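Local coordinates for dehydroquinate synthase (Thermus thermophilus, PDB 1UJN), which probably catalyses the conversion of 3-deoxy-D-arabino-heptulosonate 7-phosphate to 3-dehydroquinate with release of phosphate, the second step of chorismate biosynthesis, at residues A[126-134]-A[142-150]; A[177-188]-A[202-213]. All blocks are in the same frame, centred on the assembly; numbering follows the deposited sequence.

Contact 1 of 2, residues A[126-134]-A[142-150]; sequences ASVGGKTGI and LVGAFHFPQ
Leu142 and Val143 both sit opposite Ile134, a classic beta bulge where the chain returns alongside strand 131-136. Leu142 N reaches Ile134 O only weakly. The firmer bond is Ile134 N to Val143 O, 2.8 Å. The two side chains of Ile134 and Val143 lie side by side and point the same way, Ile134 CG1 against Val143 CB at 4.0 Å. Phe102 of helix 94-106 packs on Val143.

Gly144 faces Gly133, and their CA atoms come within 3.5 Å. A side chain on either would run into the opposite backbone. Ala145 then pairs with Thr132. Ala145 N donates to Thr132 O at 3.2 Å. Thr132 O also accepts from Arg109 NE of the second subunit. Ala145 O takes the Thr132 hydroxyl, OG1 at 2.7 Å, and a weak bond from Thr132 N. The hydroxyl gets there because OG1 stands between its own backbone N and carbonyl carbon (chi1 75°).

Phe146 lies alongside Lys131, with CE2 3.7 Å from Lys131 CG. Gly129 O meets the ring at its edge, in plane. His147 N donates to Gly130 O at 2.8 Å; the imidazole NE2 turns away to Val111 O. Phe148 lays one ring face over Gly130 CA, a CH-pi contact with the CA 4.0 Å from the ring centroid. A side chain at Gly130 would strike this ring.

The pair is a short antiparallel hairpin whose grip is mostly backbone. Lys131, a predicted NAD(+)-binding residue, touches the other strand with CG of its side chain. The hairpin therefore probably steadies the base of that side chain, while the extended chain carries its amine away from the strand pair.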
loop_
_atom_site.group_PDB
_atom_site.type_symbol
_atom_site.label_atom_id
_atom_site.label_comp_id
_atom_site.label_asym_id
_atom_site.label_seq_id
_atom_site.Cartn_x
_atom_site.Cartn_y
_atom_site.Cartn_z
ATOM N N ALA A 126 -1.438 4.678 18.415
ATOM C CA ALA A 126 -1.150 3.796 17.287
ATOM C C ALA A 126 -1.970 2.506 17.173
ATOM O O ALA A 126 -1.956 1.866 16.120
ATOM C CB ALA A 126 0.343 3.464 17.268
ATOM N N SER A 127 -2.693 2.132 18.228
ATOM C CA SER A 127 -3.483 0.900 18.223
ATOM C C SER A 127 -4.751 0.948 17.379
ATOM O O SER A 127 -5.321 -0.098 17.056
ATOM C CB SER A 127 -3.864 0.518 19.654
ATOM O OG SER A 127 -4.572 1.583 20.278
ATOM N N VAL A 128 -5.192 2.156 17.038
ATOM C CA VAL A 128 -6.405 2.354 16.252
ATOM C C VAL A 128 -6.157 3.314 15.091
ATOM O O VAL A 128 -5.413 4.284 15.232
ATOM C CB VAL A 128 -7.531 2.947 17.138
ATOM C CG1 VAL A 128 -8.808 3.127 16.331
ATOM C CG2 VAL A 128 -7.762 2.043 18.348
ATOM N N GLY A 129 -6.773 3.036 13.944
ATOM C CA GLY A 129 -6.613 3.919 12.795
ATOM C C GLY A 129 -5.944 3.322 11.570
ATOM O O GLY A 129 -6.155 3.791 10.449
ATOM N N GLY A 130 -5.120 2.304 11.785
ATOM C CA GLY A 130 -4.436 1.647 10.685
ATOM C C GLY A 130 -3.396 2.484 9.956
ATOM O O GLY A 130 -2.933 2.094 8.890
ATOM N N LYS A 131 -3.030 3.635 10.511
ATOM C CA LYS A 131 -2.032 4.483 9.860
ATOM C C LYS A 131 -0.623 3.917 9.970
ATOM O O LYS A 131 -0.157 3.615 11.064
ATOM C CB LYS A 131 -2.027 5.880 10.463
ATOM C CG LYS A 131 -3.295 6.665 10.240
ATOM C CD LYS A 131 -3.078 8.110 10.650
ATOM C CE LYS A 131 -4.257 8.976 10.242
ATOM N NZ LYS A 131 -3.994 10.412 10.552
ATOM N N THR A 132 0.046 3.765 8.832
ATOM C CA THR A 132 1.420 3.272 8.811
ATOM C C THR A 132 2.157 4.127 7.793
ATOM O O THR A 132 1.523 4.815 6.991
ATOM C CB THR A 132 1.510 1.787 8.367
ATOM O OG1 THR A 132 1.308 1.689 6.952
ATOM C CG2 THR A 132 0.460 0.948 9.084
ATOM N N GLY A 133 3.487 4.106 7.826
ATOM C CA GLY A 133 4.224 4.897 6.859
ATOM C C GLY A 133 5.608 5.334 7.296
ATOM O O GLY A 133 6.077 4.986 8.377
ATOM N N ILE A 134 6.258 6.108 6.435
ATOM C CA ILE A 134 7.604 6.593 6.692
ATOM C C ILE A 134 7.714 8.059 6.266
ATOM O O ILE A 134 6.760 8.636 5.731
ATOM C CB ILE A 134 8.642 5.753 5.912
ATOM C CG1 ILE A 134 8.312 5.776 4.415
ATOM C CG2 ILE A 134 8.636 4.304 6.420
ATOM C CD1 ILE A 134 9.370 5.129 3.535
ATOM N N LEU A 142 4.845 11.178 4.600
ATOM C CA LEU A 142 4.317 11.469 3.274
ATOM C C LEU A 142 4.121 10.215 2.430
ATOM O O LEU A 142 3.579 10.283 1.330
ATOM C CB LEU A 142 5.241 12.447 2.547
ATOM C CG LEU A 142 5.358 13.829 3.198
ATOM C CD1 LEU A 142 6.341 14.681 2.409
ATOM C CD2 LEU A 142 3.997 14.494 3.238
ATOM N N VAL A 143 4.567 9.076 2.949
ATOM C CA VAL A 143 4.440 7.802 2.245
ATOM C C VAL A 143 3.934 6.780 3.246
ATOM O O VAL A 143 4.436 6.696 4.365
ATOM C CB VAL A 143 5.796 7.323 1.685
ATOM C CG1 VAL A 143 5.605 6.044 0.859
ATOM C CG2 VAL A 143 6.417 8.426 0.823
ATOM N N GLY A 144 2.931 6.006 2.861
ATOM C CA GLY A 144 2.427 5.034 3.807
ATOM C C GLY A 144 1.292 4.207 3.270
ATOM O O GLY A 144 1.124 4.066 2.059
ATOM N N ALA A 145 0.506 3.669 4.194
ATOM C CA ALA A 145 -0.615 2.827 3.834
ATOM C C ALA A 145 -1.522 2.626 5.027
ATOM O O ALA A 145 -1.066 2.629 6.171
ATOM C CB ALA A 145 -0.100 1.468 3.359
ATOM N N PHE A 146 -2.813 2.474 4.763
ATOM C CA PHE A 146 -3.743 2.174 5.836
ATOM C C PHE A 146 -3.751 0.650 5.862
ATOM O O PHE A 146 -4.216 0.001 4.917
ATOM C CB PHE A 146 -5.133 2.731 5.533
ATOM C CG PHE A 146 -5.245 4.210 5.767
ATOM C CD1 PHE A 146 -5.227 5.102 4.703
ATOM C CD2 PHE A 146 -5.328 4.713 7.065
ATOM C CE1 PHE A 146 -5.290 6.479 4.927
ATOM C CE2 PHE A 146 -5.389 6.087 7.300
ATOM C CZ PHE A 146 -5.370 6.968 6.225
ATOM N N HIS A 147 -3.190 0.085 6.925
ATOM C CA HIS A 147 -3.095 -1.358 7.071
ATOM C C HIS A 147 -3.294 -1.652 8.551
ATOM O O HIS A 147 -2.516 -1.203 9.394
ATOM C CB HIS A 147 -1.720 -1.831 6.599
ATOM C CG HIS A 147 -1.608 -3.316 6.456
ATOM N ND1 HIS A 147 -2.537 -4.068 5.774
ATOM C CD2 HIS A 147 -0.674 -4.187 6.905
ATOM C CE1 HIS A 147 -2.182 -5.341 5.807
ATOM N NE2 HIS A 147 -1.055 -5.440 6.488
ATOM N N PHE A 148 -4.357 -2.386 8.858
ATOM C CA PHE A 148 -4.695 -2.690 10.240
ATOM C C PHE A 148 -4.053 -3.947 10.771
ATOM O O PHE A 148 -3.927 -4.940 10.059
ATOM C CB PHE A 148 -6.211 -2.810 10.397
ATOM C CG PHE A 148 -6.954 -1.593 9.957
ATOM C CD1 PHE A 148 -7.283 -1.413 8.625
ATOM C CD2 PHE A 148 -7.274 -0.595 10.869
ATOM C CE1 PHE A 148 -7.919 -0.251 8.198
ATOM C CE2 PHE A 148 -7.911 0.577 10.451
ATOM C CZ PHE A 148 -8.232 0.744 9.113
ATOM N N PRO A 149 -3.652 -3.922 12.050
ATOM C CA PRO A 149 -3.030 -5.102 12.650
ATOM C C PRO A 149 -4.086 -6.179 12.848
ATOM O O PRO A 149 -5.287 -5.894 12.894
ATOM C CB PRO A 149 -2.483 -4.573 13.972
ATOM C CG PRO A 149 -3.474 -3.523 14.352
ATOM C CD PRO A 149 -3.752 -2.819 13.023
ATOM N N GLN A 150 -3.626 -7.416 12.950
ATOM C CA GLN A 150 -4.494 -8.558 13.159
ATOM C C GLN A 150 -4.786 -8.637 14.655
ATOM O O GLN A 150 -5.692 -9.344 15.093
ATOM C CB GLN A 150 -3.764 -9.807 12.684
ATOM C CG GLN A 150 -4.578 -11.056 12.646
ATOM C CD GLN A 150 -3.810 -12.180 11.992
ATOM O OE1 GLN A 150 -4.011 -12.489 10.813
ATOM N NE2 GLN A 150 -2.941 -12.822 12.765
#

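Contact 2 of 2, residues A[177-188]-A[202-213]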
loop_
_atom_site.group_PDB
_atom_site.type_symbol
_atom_site.label_atom_id
_atom_site.label_comp_id
_atom_site.label_asym_id
_atom_site.label_seq_id
_atom_site.Cartn_x
_atom_site.Cartn_y
_atom_site.Cartn_z
ATOM N N HIS A 177 -8.240 12.678 24.357
ATOM C CA HIS A 177 -9.443 11.870 24.138
ATOM C C HIS A 177 -10.493 12.238 25.183
ATOM O O HIS A 177 -11.698 12.204 24.910
ATOM C CB HIS A 177 -9.143 10.372 24.261
ATOM C CG HIS A 177 -8.228 9.841 23.204
ATOM N ND1 HIS A 177 -7.660 8.587 23.270
ATOM C CD2 HIS A 177 -7.773 10.401 22.057
ATOM C CE1 HIS A 177 -6.898 8.395 22.208
ATOM N NE2 HIS A 177 -6.948 9.480 21.457
ATOM N N GLY A 178 -10.025 12.574 26.382
ATOM C CA GLY A 178 -10.926 12.954 27.457
ATOM C C GLY A 178 -11.722 14.189 27.081
ATOM O O GLY A 178 -12.939 14.248 27.287
ATOM N N LEU A 179 -11.034 15.178 26.519
ATOM C CA LEU A 179 -11.686 16.412 26.103
ATOM C C LEU A 179 -12.636 16.153 24.934
ATOM O O LEU A 179 -13.714 16.744 24.853
ATOM C CB LEU A 179 -10.637 17.449 25.693
ATOM C CG LEU A 179 -9.716 17.968 26.798
ATOM C CD1 LEU A 179 -8.683 18.907 26.198
ATOM C CD2 LEU A 179 -10.540 18.685 27.861
ATOM N N ILE A 180 -12.233 15.264 24.030
ATOM C CA ILE A 180 -13.044 14.936 22.864
ATOM C C ILE A 180 -14.326 14.183 23.230
ATOM O O ILE A 180 -15.411 14.519 22.751
ATOM C CB ILE A 180 -12.242 14.089 21.854
ATOM C CG1 ILE A 180 -11.082 14.913 21.288
ATOM C CG2 ILE A 180 -13.148 13.626 20.723
ATOM C CD1 ILE A 180 -10.171 14.136 20.359
ATOM N N ALA A 181 -14.201 13.173 24.084
ATOM C CA ALA A 181 -15.353 12.369 24.487
ATOM C C ALA A 181 -16.157 12.962 25.643
ATOM O O ALA A 181 -17.343 12.658 25.800
ATOM C CB ALA A 181 -14.892 10.960 24.852
ATOM N N GLY A 182 -15.519 13.808 26.444
ATOM C CA GLY A 182 -16.198 14.388 27.587
ATOM C C GLY A 182 -16.034 13.446 28.768
ATOM O O GLY A 182 -16.838 13.442 29.700
ATOM N N ASP A 183 -14.979 12.637 28.715
ATOM C CA ASP A 183 -14.680 11.668 29.762
ATOM C C ASP A 183 -13.746 12.286 30.801
ATOM O O ASP A 183 -12.532 12.343 30.599
ATOM C CB ASP A 183 -14.019 10.429 29.150
ATOM C CG ASP A 183 -13.987 9.249 30.103
ATOM O OD1 ASP A 183 -13.748 9.459 31.310
ATOM O OD2 ASP A 183 -14.196 8.106 29.645
ATOM N N GLU A 184 -14.318 12.737 31.913
ATOM C CA GLU A 184 -13.557 13.360 32.994
ATOM C C GLU A 184 -12.445 12.457 33.541
ATOM O O GLU A 184 -11.412 12.943 34.006
ATOM C CB GLU A 184 -14.506 13.740 34.134
ATOM C CG GLU A 184 -13.871 14.517 35.279
ATOM C CD GLU A 184 -13.680 15.992 34.960
ATOM O OE1 GLU A 184 -14.659 16.641 34.527
ATOM O OE2 GLU A 184 -12.556 16.506 35.156
ATOM N N ALA A 185 -12.662 11.146 33.489
ATOM C CA ALA A 185 -11.681 10.191 33.998
ATOM C C ALA A 185 -10.349 10.263 33.253
ATOM O O ALA A 185 -9.283 10.067 33.845
ATOM C CB ALA A 185 -12.247 8.775 33.922
ATOM N N LEU A 186 -10.410 10.545 31.958
ATOM C CA LEU A 186 -9.198 10.628 31.150
ATOM C C LEU A 186 -8.415 11.921 31.363
ATOM O O LEU A 186 -7.299 12.072 30.860
ATOM C CB LEU A 186 -9.552 10.455 29.669
ATOM C CG LEU A 186 -9.965 9.028 29.308
ATOM C CD1 LEU A 186 -10.429 8.953 27.865
ATOM C CD2 LEU A 186 -8.762 8.099 29.533
ATOM N N LEU A 187 -8.990 12.853 32.118
ATOM C CA LEU A 187 -8.308 14.114 32.393
ATOM C C LEU A 187 -7.505 13.999 33.688
ATOM O O LEU A 187 -6.731 14.888 34.033
ATOM C CB LEU A 187 -9.326 15.257 32.514
ATOM C CG LEU A 187 -10.275 15.488 31.335
ATOM C CD1 LEU A 187 -11.117 16.732 31.599
ATOM C CD2 LEU A 187 -9.485 15.650 30.041
ATOM N N LYS A 188 -7.691 12.887 34.390
ATOM C CA LYS A 188 -7.014 12.625 35.659
ATOM C C LYS A 188 -5.735 11.818 35.416
ATOM O O LYS A 188 -5.778 10.588 35.322
ATOM C CB LYS A 188 -7.972 11.855 36.575
ATOM C CG LYS A 188 -7.437 11.505 37.956
ATOM C CD LYS A 188 -8.469 10.665 38.708
ATOM C CE LYS A 188 -8.005 10.295 40.113
ATOM N NZ LYS A 188 -7.929 11.478 41.017
ATOM N N PHE A 202 -6.963 2.896 33.051
ATOM C CA PHE A 202 -6.868 4.212 32.429
ATOM C C PHE A 202 -6.528 4.068 30.943
ATOM O O PHE A 202 -7.164 4.687 30.089
ATOM C CB PHE A 202 -5.785 5.056 33.108
ATOM C CG PHE A 202 -5.638 6.434 32.520
ATOM C CD1 PHE A 202 -6.378 7.502 33.018
ATOM C CD2 PHE A 202 -4.789 6.652 31.439
ATOM C CE1 PHE A 202 -6.278 8.771 32.449
ATOM C CE2 PHE A 202 -4.682 7.917 30.860
ATOM C CZ PHE A 202 -5.427 8.978 31.364
ATOM N N LEU A 203 -5.525 3.255 30.636
ATOM C CA LEU A 203 -5.125 3.061 29.239
ATOM C C LEU A 203 -6.226 2.415 28.408
ATOM O O LEU A 203 -6.460 2.804 27.256
ATOM C CB LEU A 203 -3.833 2.238 29.161
ATOM C CG LEU A 203 -2.574 2.992 29.621
ATOM C CD1 LEU A 203 -1.373 2.064 29.610
ATOM C CD2 LEU A 203 -2.323 4.190 28.713
ATOM N N ALA A 204 -6.908 1.435 28.990
ATOM C CA ALA A 204 -7.999 0.762 28.291
ATOM C C ALA A 204 -9.095 1.774 28.000
ATOM O O ALA A 204 -9.709 1.752 26.934
ATOM C CB ALA A 204 -8.544 -0.375 29.139
ATOM N N ARG A 205 -9.340 2.672 28.949
ATOM C CA ARG A 205 -10.363 3.684 28.750
ATOM C C ARG A 205 -9.944 4.633 27.626
ATOM O O ARG A 205 -10.765 5.031 26.797
ATOM C CB ARG A 205 -10.600 4.469 30.047
ATOM C CG ARG A 205 -11.647 5.561 29.915
ATOM C CD ARG A 205 -11.915 6.246 31.249
ATOM N NE ARG A 205 -12.728 5.417 32.132
ATOM C CZ ARG A 205 -14.033 5.203 31.975
ATOM N NH1 ARG A 205 -14.693 5.760 30.967
ATOM N NH2 ARG A 205 -14.681 4.422 32.827
ATOM N N ALA A 206 -8.663 4.984 27.596
ATOM C CA ALA A 206 -8.143 5.892 26.576
ATOM C C ALA A 206 -8.298 5.300 25.175
ATOM O O ALA A 206 -8.724 5.985 24.243
ATOM C CB ALA A 206 -6.678 6.199 26.854
ATOM N N VAL A 207 -7.951 4.029 25.023
ATOM C CA VAL A 207 -8.061 3.375 23.723
ATOM C C VAL A 207 -9.518 3.264 23.293
ATOM O O VAL A 207 -9.852 3.479 22.128
ATOM C CB VAL A 207 -7.453 1.954 23.748
ATOM C CG1 VAL A 207 -7.583 1.316 22.369
ATOM C CG2 VAL A 207 -5.985 2.019 24.163
ATOM N N ALA A 208 -10.386 2.940 24.244
ATOM C CA ALA A 208 -11.808 2.790 23.957
ATOM C C ALA A 208 -12.406 4.050 23.336
ATOM O O ALA A 208 -13.303 3.966 22.497
ATOM C CB ALA A 208 -12.555 2.417 25.232
ATOM N N VAL A 209 -11.912 5.220 23.735
ATOM C CA VAL A 209 -12.431 6.464 23.178
ATOM C C VAL A 209 -12.077 6.621 21.700
ATOM O O VAL A 209 -12.919 7.028 20.898
ATOM C CB VAL A 209 -11.918 7.700 23.952
ATOM C CG1 VAL A 209 -12.400 8.979 23.272
ATOM C CG2 VAL A 209 -12.414 7.652 25.382
ATOM N N LYS A 210 -10.837 6.298 21.331
ATOM C CA LYS A 210 -10.453 6.425 19.934
ATOM C C LYS A 210 -11.195 5.394 19.100
ATOM O O LYS A 210 -11.513 5.639 17.941
ATOM C CB LYS A 210 -8.936 6.265 19.741
ATOM C CG LYS A 210 -8.514 6.558 18.304
ATOM C CD LYS A 210 -7.006 6.642 18.108
ATOM C CE LYS A 210 -6.693 7.012 16.661
ATOM N NZ LYS A 210 -5.230 7.048 16.342
ATOM N N VAL A 211 -11.476 4.234 19.684
ATOM C CA VAL A 211 -12.210 3.212 18.949
ATOM C C VAL A 211 -13.597 3.735 18.567
ATOM O O VAL A 211 -14.007 3.634 17.410
ATOM C CB VAL A 211 -12.377 1.915 19.776
ATOM C CG1 VAL A 211 -13.356 0.976 19.076
ATOM C CG2 VAL A 211 -11.023 1.218 19.937
ATOM N N ARG A 212 -14.311 4.300 19.534
ATOM C CA ARG A 212 -15.658 4.819 19.288
ATOM C C ARG A 212 -15.707 5.920 18.236
ATOM O O ARG A 212 -16.473 5.840 17.272
ATOM C CB ARG A 212 -16.274 5.355 20.581
ATOM C CG ARG A 212 -16.617 4.290 21.604
ATOM C CD ARG A 212 -17.720 4.781 22.535
ATOM N NE ARG A 212 -17.343 5.999 23.247
ATOM C CZ ARG A 212 -16.449 6.046 24.229
ATOM N NH1 ARG A 212 -15.832 4.940 24.626
ATOM N NH2 ARG A 212 -16.169 7.203 24.817
ATOM N N VAL A 213 -14.899 6.955 18.435
ATOM C CA VAL A 213 -14.855 8.076 17.505
ATOM C C VAL A 213 -14.535 7.622 16.082
ATOM O O VAL A 213 -15.127 8.100 15.113
ATOM C CB VAL A 213 -13.796 9.099 17.939
ATOM C CG1 VAL A 213 -13.746 10.243 16.946
ATOM C CG2 VAL A 213 -14.112 9.608 19.335
HETATM O O HOH W 1 -15.409 7.600 27.521
#
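Asp183 OD2 is held by Arg205 and by a water. Arg205 NH1 forms a salt bridge to it at 2.7 Å, on the syn lone pair. The water donates to the same oxygen and accepts from Arg212 NH2, so a second arginine is tied in indirectly. The carboxylate and guanidinium planes of Asp183 and Arg205 stand 67° apart. Arg205 bends at chi3 (-76°) to bring NH1 round, and its CD rests on Ala185 CB.

Next to the salt bridge, Leu186 enters between Phe202 and Val209. Its CD2 lies over one face of the Phe202 ring, 4.0 Å from the centroid. Its CD1 presses tightly on Val209 CG2 at 3.4 Å.

His177 ND1 donates to Ala206 O at 3.0 Å, from above the carbonyl plane, while its CB packs on Val209 CG1. A leucine in its place would probably leave Ala206 O without this side-chain donor and disturb the packing against Val209 CG1.

The segments 177-181 and 202-213, from helices 164-181 and 199-216, cross at 49°. The positive-phi Gly182 follows the first, and the next turn adds Asp183 and Leu186. This is helix packing in the C-terminal family region, close to Glu173 of the predicted zinc site.

How the contacts relate
Contact 1 belongs to the N-terminal region of the dehydroquinate synthase fold and contact 2 to the C-terminal region. They share no helix or strand, yet they touch. Lys210 of contact 2 reaches Val128 O of contact 1 and also makes a salt bridge to Asp125. Val128 packs on Val207 and Val211 of the same helix. Both contacts are partly buried, with exposed residues at their margins. Contact 1 is held chiefly by its backbone, and the second subunit borders it. Contact 2 relies on side chains, mostly apolar inside, with one histidine bond, and charged at its exposed edge; no other chain of the assembly touches it. Contact 1 holds the predicted NAD(+) residue Lys131, and contact 2 lies beside the predicted zinc ligand Glu173.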